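PDB 6NEW: proto-oncogene vav from Homo sapiens, which acts as a guanine nucleotide exchange factor, probably switching on Rho-family GTPases such as Rac by promoting release of their bound GDP. Local coordinates for residues A[102-106]-A[107-111]. Numbering follows the deposited sequence.
Sequences EALGT and PGAAN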
ATOM      1  N   GLU A 102      21.536 -19.304  14.547  1.00 69.12           N
ATOM      2  CA  GLU A 102      22.251 -19.023  15.796  1.00 70.21           C
ATOM      3  C   GLU A 102      21.260 -18.857  16.949  1.00 72.64           C
ATOM      4  O   GLU A 102      21.518 -19.355  18.043  1.00 73.08           O
ATOM      5  CB  GLU A 102      23.128 -17.766  15.667  1.00 71.91           C
ATOM      6  CG  GLU A 102      24.407 -17.977  14.869  1.00 88.14           C
ATOM      7  CD  GLU A 102      24.890 -16.791  14.050  1.00113.98           C
ATOM      8  OE1 GLU A 102      24.688 -15.635  14.486  1.00110.70           O
ATOM      9  OE2 GLU A 102      25.491 -17.022  12.975  1.00108.06           O
ATOM     10  N   ALA A 103      20.127 -18.165  16.704  1.00 67.84           N
ATOM     11  CA  ALA A 103      19.079 -17.955  17.706  1.00 66.94           C
ATOM     12  C   ALA A 103      18.359 -19.273  18.047  1.00 72.64           C
ATOM     13  O   ALA A 103      18.040 -19.500  19.213  1.00 72.43           O
ATOM     14  CB  ALA A 103      18.084 -16.923  17.215  1.00 65.39           C
ATOM     15  N   LEU A 104      18.137 -20.144  17.035  1.00 69.96           N
ATOM     16  CA  LEU A 104      17.482 -21.444  17.203  1.00 70.62           C
ATOM     17  C   LEU A 104      18.370 -22.459  17.930  1.00 78.84           C
ATOM     18  O   LEU A 104      17.848 -23.330  18.630  1.00 79.11           O
ATOM     19  CB  LEU A 104      17.003 -22.016  15.853  1.00 70.20           C
ATOM     20  CG  LEU A 104      15.838 -21.296  15.165  1.00 72.62           C
ATOM     21  CD1 LEU A 104      15.771 -21.645  13.702  1.00 72.68           C
ATOM     22  CD2 LEU A 104      14.512 -21.606  15.828  1.00 73.79           C
ATOM     23  N   GLY A 105      19.688 -22.327  17.760  1.00 77.75           N
ATOM     24  CA  GLY A 105      20.695 -23.180  18.382  1.00 80.21           C
ATOM     25  C   GLY A 105      20.821 -23.016  19.885  1.00 86.49           C
ATOM     26  O   GLY A 105      21.096 -23.993  20.585  1.00 87.63           O
ATOM     27  N   THR A 106      20.600 -21.788  20.401  1.00 83.31           N
ATOM     28  CA  THR A 106      20.667 -21.448  21.833  1.00 84.65           C
ATOM     29  C   THR A 106      19.522 -22.148  22.648  1.00 90.55           C
ATOM     30  O   THR A 106      18.621 -22.717  22.022  1.00 89.79           O
ATOM     31  CB  THR A 106      20.742 -19.918  22.021  1.00 95.59           C
ATOM     32  OG1 THR A 106      19.582 -19.294  21.468  1.00 96.34           O
ATOM     33  CG2 THR A 106      22.027 -19.308  21.438  1.00 95.24           C
ATOM     34  N   PRO A 107      19.540 -22.174  24.018  1.00 89.11           N
ATOM     35  CA  PRO A 107      18.488 -22.915  24.746  1.00 89.19           C
ATOM     36  C   PRO A 107      17.076 -22.337  24.647  1.00 90.36           C
ATOM     37  O   PRO A 107      16.823 -21.197  25.057  1.00 89.28           O
ATOM     38  CB  PRO A 107      19.002 -22.948  26.191  1.00 92.50           C
ATOM     39  CG  PRO A 107      19.885 -21.769  26.312  1.00 96.82           C
ATOM     40  CD  PRO A 107      20.538 -21.615  24.959  1.00 91.97           C
ATOM     41  N   GLY A 108      16.180 -23.153  24.093  1.00 85.67           N
ATOM     42  CA  GLY A 108      14.770 -22.843  23.892  1.00 83.62           C
ATOM     43  C   GLY A 108      14.492 -21.641  23.012  1.00 84.86           C
ATOM     44  O   GLY A 108      13.477 -20.969  23.215  1.00 83.69           O
ATOM     45  N   ALA A 109      15.406 -21.348  22.045  1.00 79.80           N
ATOM     46  CA  ALA A 109      15.342 -20.245  21.069  1.00 76.85           C
ATOM     47  C   ALA A 109      14.680 -18.976  21.645  1.00 77.40           C
ATOM     48  O   ALA A 109      13.812 -18.378  21.007  1.00 75.73           O
ATOM     49  CB  ALA A 109      14.622 -20.717  19.809  1.00 76.85           C
ATOM     50  N   ALA A 110      15.074 -18.609  22.885  1.00 73.48           N
ATOM     51  CA  ALA A 110      14.520 -17.500  23.664  1.00 71.93           C
ATOM     52  C   ALA A 110      14.687 -16.128  23.019  1.00 73.03           C
ATOM     53  O   ALA A 110      13.844 -15.249  23.235  1.00 71.59           O
ATOM     54  CB  ALA A 110      15.109 -17.504  25.066  1.00 74.17           C
ATOM     55  N   ASN A 111      15.755 -15.956  22.220  1.00 68.29           N
ATOM     56  CA  ASN A 111      16.065 -14.702  21.546  1.00 66.33           C
ATOM     57  C   ASN A 111      15.767 -14.727  20.042  1.00 65.84           C
ATOM     58  O   ASN A 111      16.363 -13.943  19.297  1.00 65.47           O
ATOM     59  CB  ASN A 111      17.510 -14.284  21.847  1.00 71.58           C
ATOM     60  CG  ASN A 111      17.746 -14.115  23.331  1.00110.99           C
ATOM     61  OD1 ASN A 111      16.853 -13.690  24.070  1.00107.04           O
ATOM     62  ND2 ASN A 111      18.888 -14.592  23.818  1.00108.31           N
TER
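A109 folds back against the last turn of helix 86-105 and sets its methyl beside L104: CB lies 3.9 Å from L104 CA and 4.1 Å from L104 CD2, an apolar contact with the backbone and one branch of the leucine. The alpha carbon of A109 faces the carbonyl of A103, with CA 3.4 Å from A103 O and an angle of 151° at the hydrogen, a reasonable CA-H...O contact. T106 OG1 donates a hydrogen bond of 2.7 Å to A103 O, that same oxygen, the hydroxyl coming in from above the carbonyl plane. T106 can reach back this way because chi1 of 60° tucks OG1 between its own backbone N and carbonyl carbon; A103 O thus meets both a hydroxyl and a CA-H where the helix runs out. T106 is where the chain leaves helical geometry, and T106-P107-G108-A109 then makes a type II beta turn, with glycine taking the positive phi of its third position. The turn is closed by a weak bond from A109 N to T106 O, long at 3.5 Å but fairly straight. A109 also has positive phi (34°), so the chain keeps turning after the beta turn and N111 O comes to 4.0 Å from A103 CB. This reversal joins helix 86-105 to helix 112-119 in the helical RhoGEF (DH) domain. Farther out, the L104 side chain packs on L45 and Q49 of helix 37-71, and R41 of that helix reaches G108 O through NH2 in a weak hydrogen bond.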